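Local structure of ADP/ATP-dependent NAD(P)H-hydrate dehydratase (Bacillus subtilis, 3RPZ) at residues G52-G57 with P78-W83; Q192-I195 with D201-L204; I102-G107 with Q115-H120. The protein catalyses the ADP- or ATP-dependent dehydration of hydrated NADH and NADPH, and so probably returns these damaged cofactors to their usable form. All coordinates share one frame; numbering follows the deposited sequence.

Contact 1 of 3, residues G52-G57 with P78-W83; sequences GAMRSG and PEATYW. With NPW (beta-6-hydroxy-1,4,5,6-tetrahydronicotinamide adenine dinucleotide phosphate), chain D.
The thioether of Met-54 carries the apolar contact, reaching from helix 44-54 to the backbone bend at Glu-79 and Ala-80. SD rests against the peptide link between them, 3.6 Å from Ala-80 N, and also touches the methyl of Ala-80. The chain then turns sharply at its last torsion (chi3 75°), which folds CE against Glu-79 CB at 3.7 Å. No hydrogen bond joins the two segments; what passes between them is van der Waals packing. An alanine here would lose both SD and CE and would probably open a gap behind the Glu-79 to Ala-80 peptide, with the bend less firmly backed.

Polar bonds lie on the flanks. Ser-56 OG bonds to Gly-52 O at 2.8 Å, arriving nearly in line with the carbonyl, and so ties Ser-56 back to Gly-52, four residues earlier. Beyond the bend, Pro-78 O accepts a hydrogen bond from N7C, the carboxamide nitrogen of the bound NADPH hydrate, at 2.8 Å, while Thr-81 CG2 lies 3.4 Å from the carboxamide carbon C7C. The methionine therefore packs behind a segment that touches the substrate. Glu-79 OE2 is hydrogen-bonded to His-265 N of the second subunit.

Leu-61 of strand 60-65 and Leu-77 also pack on Met-54, and Leu-263 of the second subunit packs on it from across the interface. Strand 81-84, the outermost strand of the sheet within this chain, runs beside strand 60-65, and Ala-80 touches Ile-63 there.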
loop_
_atom_site.group_PDB
_atom_site.type_symbol
_atom_site.label_atom_id
_atom_site.label_comp_id
_atom_site.label_asym_id
_atom_site.label_seq_id
_atom_site.Cartn_x
_atom_site.Cartn_y
_atom_site.Cartn_z
ATOM N N GLY A 52 -9.053 12.534 -1.270
ATOM C CA GLY A 52 -9.651 13.541 -2.124
ATOM C C GLY A 52 -9.258 14.943 -1.728
ATOM O O GLY A 52 -8.985 15.795 -2.577
ATOM N N ALA A 53 -9.220 15.221 -0.439
ATOM C CA ALA A 53 -8.906 16.548 0.072
ATOM C C ALA A 53 -7.439 16.911 -0.196
ATOM O O ALA A 53 -7.170 18.005 -0.698
ATOM C CB ALA A 53 -9.290 16.643 1.553
ATOM N N MET A 54 -6.532 16.022 0.189
ATOM C CA MET A 54 -5.123 16.372 0.048
ATOM C C MET A 54 -4.700 16.445 -1.394
ATOM O O MET A 54 -3.775 17.195 -1.723
ATOM C CB MET A 54 -4.223 15.472 0.882
ATOM C CG MET A 54 -4.558 15.520 2.352
ATOM S SD MET A 54 -3.139 15.139 3.418
ATOM C CE MET A 54 -2.291 16.649 3.243
ATOM N N ARG A 55 -5.357 15.689 -2.276
ATOM C CA ARG A 55 -5.115 15.810 -3.708
ATOM C C ARG A 55 -5.625 17.106 -4.289
ATOM O O ARG A 55 -5.252 17.451 -5.412
ATOM C CB ARG A 55 -5.812 14.655 -4.426
ATOM C CG ARG A 55 -5.072 13.342 -4.414
ATOM C CD ARG A 55 -3.842 13.364 -5.286
ATOM N NE ARG A 55 -3.270 12.071 -5.460
ATOM C CZ ARG A 55 -2.006 11.824 -5.751
ATOM N NH1 ARG A 55 -1.130 12.767 -5.851
ATOM N NH2 ARG A 55 -1.635 10.566 -5.935
ATOM N N SER A 56 -6.508 17.821 -3.603
ATOM C CA SER A 56 -7.252 18.924 -4.162
ATOM C C SER A 56 -6.806 20.294 -3.751
ATOM O O SER A 56 -7.582 21.246 -3.706
ATOM C CB SER A 56 -8.739 18.722 -3.966
ATOM O OG SER A 56 -9.154 17.567 -4.712
ATOM N N GLY A 57 -5.519 20.457 -3.440
ATOM C CA GLY A 57 -4.917 21.780 -3.388
ATOM C C GLY A 57 -4.903 22.524 -2.051
ATOM O O GLY A 57 -4.528 23.686 -2.021
ATOM N N PRO A 78 0.093 9.448 4.390
ATOM C CA PRO A 78 0.934 9.843 5.504
ATOM C C PRO A 78 0.999 11.355 5.690
ATOM O O PRO A 78 1.525 11.801 6.721
ATOM C CB PRO A 78 2.315 9.219 5.151
ATOM C CG PRO A 78 2.275 9.101 3.667
ATOM C CD PRO A 78 0.880 8.715 3.352
ATOM N N GLU A 79 0.502 12.143 4.745
ATOM C CA GLU A 79 0.614 13.574 4.788
ATOM C C GLU A 79 -0.376 14.252 5.733
ATOM O O GLU A 79 -0.173 15.399 6.102
ATOM C CB GLU A 79 0.474 14.160 3.383
ATOM C CG GLU A 79 1.570 13.673 2.396
ATOM C CD GLU A 79 1.383 12.280 1.827
ATOM O OE1 GLU A 79 0.301 11.662 1.956
ATOM O OE2 GLU A 79 2.341 11.845 1.142
ATOM N N ALA A 80 -1.422 13.562 6.138
ATOM C CA ALA A 80 -2.403 14.079 7.053
ATOM C C ALA A 80 -1.957 13.926 8.483
ATOM O O ALA A 80 -1.194 12.996 8.801
ATOM C CB ALA A 80 -3.731 13.333 6.879
ATOM N N THR A 81 -2.401 14.833 9.358
ATOM C CA THR A 81 -2.260 14.708 10.793
ATOM C C THR A 81 -3.651 14.533 11.426
ATOM O O THR A 81 -4.653 14.531 10.696
ATOM C CB THR A 81 -1.523 15.859 11.436
ATOM O OG1 THR A 81 -2.336 17.045 11.308
ATOM C CG2 THR A 81 -0.117 16.043 10.810
ATOM N N TYR A 82 -3.707 14.347 12.738
ATOM C CA TYR A 82 -4.939 13.853 13.384
ATOM C C TYR A 82 -5.357 14.683 14.586
ATOM O O TYR A 82 -4.527 15.171 15.330
ATOM C CB TYR A 82 -4.770 12.371 13.769
ATOM C CG TYR A 82 -4.508 11.566 12.573
ATOM C CD1 TYR A 82 -5.536 11.151 11.726
ATOM C CD2 TYR A 82 -3.211 11.312 12.189
ATOM C CE1 TYR A 82 -5.271 10.517 10.511
ATOM C CE2 TYR A 82 -2.935 10.706 10.959
ATOM C CZ TYR A 82 -3.972 10.305 10.148
ATOM O OH TYR A 82 -3.771 9.744 8.909
ATOM N N TRP A 83 -6.664 14.755 14.738
ATOM C CA TRP A 83 -7.319 15.213 15.942
ATOM C C TRP A 83 -8.019 13.963 16.476
ATOM O O TRP A 83 -9.002 13.480 15.916
ATOM C CB TRP A 83 -8.298 16.332 15.646
ATOM C CG TRP A 83 -9.010 16.853 16.892
ATOM C CD1 TRP A 83 -8.591 16.726 18.180
ATOM C CD2 TRP A 83 -10.220 17.578 16.915
ATOM N NE1 TRP A 83 -9.487 17.362 19.028
ATOM C CE2 TRP A 83 -10.487 17.901 18.263
ATOM C CE3 TRP A 83 -11.082 18.041 15.926
ATOM C CZ2 TRP A 83 -11.627 18.610 18.632
ATOM C CZ3 TRP A 83 -12.216 18.777 16.309
ATOM C CH2 TRP A 83 -12.456 19.042 17.648
HETATM P P NPW D . 1.279 31.557 8.087
HETATM O O1 NPW D . 0.462 31.308 9.335
HETATM O O2 NPW D . 0.961 30.732 6.882
HETATM O O3 NPW D . 1.418 33.044 7.714
HETATM P PA NPW D . 4.170 25.300 12.227
HETATM P PB NPW D . 4.244 22.888 10.602
HETATM C C1A NPW D . 4.731 29.952 8.964
HETATM C C1B NPW D . 4.693 18.299 11.562
HETATM N N1C NPW D . 4.094 17.859 10.324
HETATM N N1D NPW D . 6.585 31.953 4.646
HETATM C C2A NPW D . 3.205 29.933 8.904
HETATM O O2A NPW D . 2.807 31.226 8.496
HETATM C C2B NPW D . 6.084 18.927 11.415
HETATM O O2B NPW D . 7.088 17.971 11.190
HETATM C C2C NPW D . 3.591 16.669 10.133
HETATM C C2D NPW D . 5.949 32.539 5.671
HETATM C C3A NPW D . 2.825 29.601 10.337
HETATM O O3A NPW D . 2.879 30.750 11.209
HETATM C C3B NPW D . 6.168 19.605 12.798
HETATM O O3B NPW D . 6.584 18.609 13.741
HETATM C C3C NPW D . 2.906 16.115 9.175
HETATM N N3D NPW D . 5.474 31.971 6.792
HETATM C C4B NPW D . 4.710 20.014 13.054
HETATM O O4B NPW D . 3.861 19.307 12.105
HETATM C C4C NPW D . 2.544 17.037 8.016
HETATM C C4D NPW D . 5.741 30.659 6.813
HETATM O O4D NPW D . 5.052 28.932 9.915
HETATM C C4E NPW D . 3.934 28.639 10.719
HETATM C C5A NPW D . 6.376 29.929 5.771
HETATM C C5B NPW D . 4.465 21.516 12.880
HETATM O O5B NPW D . 5.051 21.981 11.663
HETATM C C5C NPW D . 2.592 18.480 8.486
HETATM C C5E NPW D . 3.561 27.179 10.455
HETATM O O5E NPW D . 4.528 26.352 11.092
HETATM C C6C NPW D . 3.944 18.808 9.178
HETATM O O6C NPW D . 5.066 18.691 8.308
HETATM C C6D NPW D . 6.834 30.625 4.605
HETATM N N6D NPW D . 7.455 30.092 3.565
HETATM N N7A NPW D . 6.462 28.574 6.028
HETATM C C7C NPW D . 2.567 14.723 9.126
HETATM N N7C NPW D . 1.903 14.266 8.075
HETATM O O7C NPW D . 2.854 13.969 10.091
HETATM C C8A NPW D . 5.847 28.452 7.267
HETATM N N9A NPW D . 5.438 29.742 7.704
HETATM O OA1 NPW D . 3.100 25.776 13.117
HETATM O OA2 NPW D . 5.504 25.051 12.727
HETATM O OA3 NPW D . 3.538 24.042 11.450
HETATM O OB1 NPW D . 5.265 23.377 9.675
HETATM O OB2 NPW D . 3.079 22.131 10.046
#

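Contact 2 of 3, residues Q192-I195 with D201-L204; sequences QTVI and DCWL
Val-194 and Leu-204 stand side by side on one face of a two-stranded antiparallel pair and point the same way, with Val-194 CG2 3.7 Å from Leu-204 CD2. The other branch of the valine, CG1, is anti to its own nitrogen (chi1 -175°) and leans the opposite way along the partner strand, to within 3.5 Å of Cys-202 SG. Each methyl thus has its own neighbour: the valine spans the two, one methyl to each. Further out, the amide of Gln-192 brings OE1 only loosely to Leu-204 CD1.

On the other face Ile-195 pairs with Trp-203, but the indole swings away from its partner, and the isoleucine's CD1 lies instead 3.9 Å from Trp-203 O. The ring stacks edge-to-face with Trp-9 and with His-13, and so binds the N-terminal segment to the hairpin.

These are strands 194-196 and 202-204 of a beta hairpin at one end of the central sheet, where backbone bonds of Leu-204 to Pro-7 and Trp-9 bring the N-terminal segment alongside. Val-194 and Leu-204 form a non-hydrogen-bonded pair; Ile-195 and Trp-203 form the hydrogen-bonded pair next to it. In the latter, Ile-195 N donates to Trp-203 O at 2.9 Å and Trp-203 N to Ile-195 O at 3.0 Å, the first straighter (168°) than the second (158°). CA-H...O contacts lie alongside, among them Cys-202 CA to Ile-195 O at 3.3 Å.

Helix 171-182 covers the face of Val-194 and Cys-202 through Ala-175 and Lys-176; helix 235-256 covers Ile-195 with Val-239 and Leu-240. Thr-193 belongs to the AMP pocket and touches the nucleotide, its OG1 hydrogen-bonded to Gly-190 O.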
loop_
_atom_site.group_PDB
_atom_site.type_symbol
_atom_site.label_atom_id
_atom_site.label_comp_id
_atom_site.label_asym_id
_atom_site.label_seq_id
_atom_site.Cartn_x
_atom_site.Cartn_y
_atom_site.Cartn_z
ATOM N N GLN A 192 -26.025 13.949 -13.993
ATOM C CA GLN A 192 -26.288 15.371 -14.084
ATOM C C GLN A 192 -26.514 15.959 -12.717
ATOM O O GLN A 192 -27.612 16.434 -12.396
ATOM C CB GLN A 192 -27.427 15.690 -15.060
ATOM C CG GLN A 192 -27.115 15.198 -16.460
ATOM C CD GLN A 192 -28.060 15.736 -17.507
ATOM O OE1 GLN A 192 -29.219 16.033 -17.236
ATOM N NE2 GLN A 192 -27.581 15.811 -18.711
ATOM N N THR A 193 -25.480 15.882 -11.892
ATOM C CA THR A 193 -25.519 16.471 -10.568
ATOM C C THR A 193 -25.966 17.929 -10.673
ATOM O O THR A 193 -25.479 18.680 -11.538
ATOM C CB THR A 193 -24.144 16.346 -9.880
ATOM O OG1 THR A 193 -23.948 14.967 -9.490
ATOM C CG2 THR A 193 -24.039 17.231 -8.596
ATOM N N VAL A 194 -26.833 18.334 -9.769
ATOM C CA VAL A 194 -27.292 19.729 -9.684
ATOM C C VAL A 194 -26.513 20.456 -8.613
ATOM O O VAL A 194 -26.345 19.911 -7.493
ATOM C CB VAL A 194 -28.794 19.852 -9.327
ATOM C CG1 VAL A 194 -29.249 21.326 -9.377
ATOM C CG2 VAL A 194 -29.638 19.023 -10.252
ATOM N N ILE A 195 -25.928 21.609 -8.926
ATOM C CA ILE A 195 -25.281 22.451 -7.932
ATOM C C ILE A 195 -26.122 23.701 -7.785
ATOM O O ILE A 195 -26.123 24.572 -8.663
ATOM C CB ILE A 195 -23.832 22.811 -8.314
ATOM C CG1 ILE A 195 -22.997 21.571 -8.656
ATOM C CG2 ILE A 195 -23.164 23.612 -7.139
ATOM C CD1 ILE A 195 -23.029 21.122 -10.123
ATOM N N ASP A 201 -28.391 30.976 -8.081
ATOM C CA ASP A 201 -27.577 30.447 -9.172
ATOM C C ASP A 201 -27.722 28.933 -9.143
ATOM O O ASP A 201 -27.822 28.331 -8.077
ATOM C CB ASP A 201 -26.110 30.818 -9.008
ATOM C CG ASP A 201 -25.773 32.229 -9.382
ATOM O OD1 ASP A 201 -26.677 32.988 -9.745
ATOM O OD2 ASP A 201 -24.536 32.511 -9.249
ATOM N N CYS A 202 -27.736 28.291 -10.303
ATOM C CA CYS A 202 -27.795 26.850 -10.363
ATOM C C CYS A 202 -27.141 26.369 -11.641
ATOM O O CYS A 202 -27.243 27.010 -12.701
ATOM C CB CYS A 202 -29.226 26.423 -10.285
ATOM S SG CYS A 202 -29.581 24.694 -10.052
ATOM N N TRP A 203 -26.452 25.239 -11.526
ATOM C CA TRP A 203 -25.720 24.613 -12.626
ATOM C C TRP A 203 -25.967 23.121 -12.615
ATOM O O TRP A 203 -26.332 22.537 -11.597
ATOM C CB TRP A 203 -24.222 24.879 -12.508
ATOM C CG TRP A 203 -23.839 26.315 -12.511
ATOM C CD1 TRP A 203 -23.830 27.197 -11.427
ATOM C CD2 TRP A 203 -23.400 27.078 -13.631
ATOM N NE1 TRP A 203 -23.390 28.418 -11.826
ATOM C CE2 TRP A 203 -23.119 28.386 -13.166
ATOM C CE3 TRP A 203 -23.214 26.790 -14.974
ATOM C CZ2 TRP A 203 -22.654 29.380 -13.998
ATOM C CZ3 TRP A 203 -22.722 27.787 -15.804
ATOM C CH2 TRP A 203 -22.486 29.063 -15.317
ATOM N N LEU A 204 -25.767 22.503 -13.782
ATOM C CA LEU A 204 -25.710 21.041 -13.930
ATOM C C LEU A 204 -24.279 20.653 -14.224
ATOM O O LEU A 204 -23.582 21.336 -14.966
ATOM C CB LEU A 204 -26.607 20.543 -15.050
ATOM C CG LEU A 204 -28.094 20.842 -14.931
ATOM C CD1 LEU A 204 -28.852 20.183 -16.108
ATOM C CD2 LEU A 204 -28.686 20.373 -13.596
#

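Contact 3 of 3, residues I102-G107 with Q115-H120; sequences IAIGPG and QQAVDH. With NPW (beta-6-hydroxy-1,4,5,6-tetrahydronicotinamide adenine dinucleotide phosphate), chain B.
With its CG1 branch turned opposite the backbone nitrogen (chi1 -178°) and the chain extended beyond it (chi2 158°), Ile-104 reaches from its strand to the helix and sets CD1 3.7 Å from Ala-117 CB. The same rotation places its CG2 methyl between the backbone nitrogen and the carbonyl carbon, where it meets CG2 of Val-118 at 4.1 Å. The two branches of one side chain therefore touch neighbouring residues on a single helical turn. The isoleucine and valine side chains cross at a slant, whereas the alanine offers just its methyl to the end of the isoleucine. Val-118 CG2 also comes within 4.2 Å of Ile-104 CD1, so this one methyl lies near the tips of both branches. The contact is wholly apolar, buried and small, and no hydrogen bond crosses it.

Strand 101-104, helix 112-121 and strand 128-130 form a beta-alpha-beta unit, and this packing joins the first strand to the helix that leads back to the second. Leu-130 of that second strand touches both Ile-104 and Val-118, and Leu-36 of strand 32-36 packs on Ile-104 from the neighbouring strand on the other side.

Past the strand, the chain enters the substrate site through Gly-105, Pro-106 and Gly-107. Gly-107 N bonds to O2B, a ribose hydroxyl of the NADPH hydrate, at 3.0 Å with an angle of 161°; its bond to the adjoining hydroxyl O3B, at 3.2 Å, is weak. On the same ligand, Asp-219 and His-152 of this chain form hydrogen bonds, as do Lys-27 and Lys-60 of the third subunit.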
loop_
_atom_site.group_PDB
_atom_site.type_symbol
_atom_site.label_atom_id
_atom_site.label_comp_id
_atom_site.label_asym_id
_atom_site.label_seq_id
_atom_site.Cartn_x
_atom_site.Cartn_y
_atom_site.Cartn_z
ATOM N N ILE A 102 -14.016 23.094 6.554
ATOM C CA ILE A 102 -14.302 21.907 7.372
ATOM C C ILE A 102 -15.301 21.037 6.617
ATOM O O ILE A 102 -16.287 21.579 6.083
ATOM C CB ILE A 102 -14.890 22.293 8.741
ATOM C CG1 ILE A 102 -13.928 23.223 9.474
ATOM C CG2 ILE A 102 -15.261 21.038 9.561
ATOM C CD1 ILE A 102 -14.487 23.803 10.786
ATOM N N ALA A 103 -15.111 19.727 6.610
ATOM C CA ALA A 103 -16.116 18.785 6.154
ATOM C C ALA A 103 -16.430 17.813 7.253
ATOM O O ALA A 103 -15.539 17.360 7.960
ATOM C CB ALA A 103 -15.639 18.023 4.916
ATOM N N ILE A 104 -17.708 17.442 7.354
ATOM C CA ILE A 104 -18.165 16.471 8.346
ATOM C C ILE A 104 -19.151 15.498 7.706
ATOM O O ILE A 104 -19.977 15.900 6.898
ATOM C CB ILE A 104 -18.796 17.147 9.603
ATOM C CG1 ILE A 104 -19.232 16.120 10.647
ATOM C CG2 ILE A 104 -19.868 18.035 9.275
ATOM C CD1 ILE A 104 -19.381 16.599 12.144
ATOM N N GLY A 105 -19.026 14.206 8.012
ATOM C CA GLY A 105 -20.080 13.245 7.743
ATOM C C GLY A 105 -19.732 11.909 7.131
ATOM O O GLY A 105 -20.422 10.945 7.424
ATOM N N PRO A 106 -18.775 11.869 6.166
ATOM C CA PRO A 106 -18.526 10.569 5.521
ATOM C C PRO A 106 -18.193 9.473 6.500
ATOM O O PRO A 106 -17.321 9.656 7.327
ATOM C CB PRO A 106 -17.435 10.878 4.513
ATOM C CG PRO A 106 -17.567 12.351 4.219
ATOM C CD PRO A 106 -17.983 12.943 5.553
ATOM N N GLY A 107 -18.901 8.356 6.441
ATOM C CA GLY A 107 -18.677 7.253 7.385
ATOM C C GLY A 107 -18.990 7.502 8.821
ATOM O O GLY A 107 -18.561 6.767 9.694
ATOM N N GLN A 115 -24.963 15.590 14.956
ATOM C CA GLN A 115 -25.555 16.902 14.838
ATOM C C GLN A 115 -25.048 17.942 15.807
ATOM O O GLN A 115 -24.954 19.098 15.471
ATOM C CB GLN A 115 -27.074 16.837 14.889
ATOM C CG GLN A 115 -27.711 16.087 13.707
ATOM C CD GLN A 115 -27.394 16.784 12.441
ATOM O OE1 GLN A 115 -27.709 17.967 12.314
ATOM N NE2 GLN A 115 -26.769 16.080 11.475
ATOM N N GLN A 116 -24.707 17.517 17.016
ATOM C CA GLN A 116 -24.064 18.404 17.957
ATOM C C GLN A 116 -22.736 18.891 17.455
ATOM O O GLN A 116 -22.413 20.062 17.629
ATOM C CB GLN A 116 -23.938 17.720 19.306
ATOM C CG GLN A 116 -25.227 17.498 19.976
ATOM C CD GLN A 116 -25.815 18.759 20.594
ATOM O OE1 GLN A 116 -26.809 19.345 20.094
ATOM N NE2 GLN A 116 -25.231 19.161 21.733
ATOM N N ALA A 117 -21.968 17.986 16.868
ATOM C CA ALA A 117 -20.684 18.374 16.243
ATOM C C ALA A 117 -20.913 19.386 15.091
ATOM O O ALA A 117 -20.194 20.373 14.997
ATOM C CB ALA A 117 -19.896 17.149 15.764
ATOM N N VAL A 118 -21.931 19.136 14.271
ATOM C CA VAL A 118 -22.283 20.082 13.185
ATOM C C VAL A 118 -22.565 21.468 13.766
ATOM O O VAL A 118 -22.020 22.500 13.318
ATOM C CB VAL A 118 -23.495 19.560 12.402
ATOM C CG1 VAL A 118 -24.023 20.684 11.486
ATOM C CG2 VAL A 118 -23.169 18.282 11.612
ATOM N N ASP A 119 -23.356 21.510 14.850
ATOM C CA ASP A 119 -23.712 22.793 15.425
ATOM C C ASP A 119 -22.465 23.533 15.909
ATOM O O ASP A 119 -22.356 24.720 15.722
ATOM C CB ASP A 119 -24.696 22.607 16.556
ATOM C CG ASP A 119 -26.095 22.231 16.098
ATOM O OD1 ASP A 119 -26.390 22.353 14.908
ATOM O OD2 ASP A 119 -26.865 21.812 16.962
ATOM N N HIS A 120 -21.516 22.835 16.520
ATOM C CA HIS A 120 -20.284 23.476 16.937
ATOM C C HIS A 120 -19.417 23.943 15.768
ATOM O O HIS A 120 -18.885 25.041 15.822
ATOM C CB HIS A 120 -19.500 22.574 17.906
ATOM C CG HIS A 120 -20.143 22.471 19.232
ATOM N ND1 HIS A 120 -20.310 23.567 20.051
ATOM C CD2 HIS A 120 -20.614 21.407 19.919
ATOM C CE1 HIS A 120 -20.899 23.188 21.173
ATOM N NE2 HIS A 120 -21.132 21.894 21.106
HETATM P P NPW B . -32.308 2.422 -3.642
HETATM O O1 NPW B . -32.546 1.644 -2.367
HETATM O O2 NPW B . -31.123 2.039 -4.468
HETATM O O3 NPW B . -33.561 2.588 -4.520
HETATM P PA NPW B . -27.810 5.291 2.374
HETATM P PB NPW B . -24.978 5.241 1.707
HETATM C C1A NPW B . -30.985 5.859 -2.336
HETATM C C1B NPW B . -21.010 5.600 4.218
HETATM N N1C NPW B . -20.184 4.945 3.232
HETATM N N1D NPW B . -31.260 7.609 -7.127
HETATM C C2A NPW B . -31.004 4.332 -2.349
HETATM O O2A NPW B . -32.084 3.955 -3.179
HETATM C C2B NPW B . -21.492 7.000 3.825
HETATM O O2B NPW B . -20.480 7.970 3.930
HETATM C C2C NPW B . -19.023 4.403 3.487
HETATM C C2D NPW B . -32.194 7.027 -6.360
HETATM C C3A NPW B . -31.214 3.995 -0.882
HETATM O O3A NPW B . -32.594 4.111 -0.475
HETATM C C3B NPW B . -22.611 7.153 4.876
HETATM O O3B NPW B . -21.997 7.576 6.101
HETATM C C3C NPW B . -18.194 3.669 2.803
HETATM N N3D NPW B . -32.077 6.577 -5.100
HETATM C C4B NPW B . -23.139 5.717 5.006
HETATM O O4B NPW B . -22.175 4.815 4.389
HETATM C C4C NPW B . -18.660 3.291 1.402
HETATM C C4D NPW B . -30.848 6.810 -4.622
HETATM O O4D NPW B . -30.355 6.186 -1.094
HETATM C C4E NPW B . -30.408 5.090 -0.212
HETATM C C5A NPW B . -29.774 7.386 -5.353
HETATM C C5B NPW B . -24.491 5.506 4.318
HETATM O O5B NPW B . -24.474 6.060 3.001
HETATM C C5C NPW B . -20.173 3.395 1.329
HETATM C C5E NPW B . -28.964 4.669 0.068
HETATM O O5E NPW B . -28.378 5.635 0.932
HETATM C C6C NPW B . -20.673 4.779 1.828
HETATM O O6C NPW B . -20.213 5.865 1.029
HETATM C C6D NPW B . -29.995 7.821 -6.701
HETATM N N6D NPW B . -29.106 8.389 -7.500
HETATM N N7A NPW B . -28.595 7.445 -4.636
HETATM C C7C NPW B . -16.888 3.291 3.259
HETATM N N7C NPW B . -16.115 2.578 2.453
HETATM O O7C NPW B . -16.512 3.592 4.421
HETATM C C8A NPW B . -28.941 6.872 -3.419
HETATM N N9A NPW B . -30.317 6.515 -3.457
HETATM O OA1 NPW B . -28.609 4.266 3.064
HETATM O OA2 NPW B . -27.702 6.634 2.898
HETATM O OA3 NPW B . -26.383 4.597 2.108
HETATM O OB1 NPW B . -25.069 6.240 0.642
HETATM O OB2 NPW B . -24.118 4.036 1.483
#

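In the fold
From the N terminus, contact 1 closes first: between helix 44-54 and strand 81-84 the chain has made strand 60-65 and helix 70-73. Contact 3 follows, closing the short connection from strand 101-104 to helix 112-121, and contact 2 comes last as a hairpin. The three lie in series, neither nesting nor crossing, and all reach one mixed sheet. Contacts 1 and 2 lie at its two outermost strands within the chain, contact 1 at the start of strand 81-84 and contact 2 across the hairpin that ends in 202-204, about 27 Å apart between centres; contact 3 belongs to the interior. Segments of contacts 1 and 3 touch two different NADPH hydrate molecules, each bound between subunits, while contact 2 borders the AMP pocket.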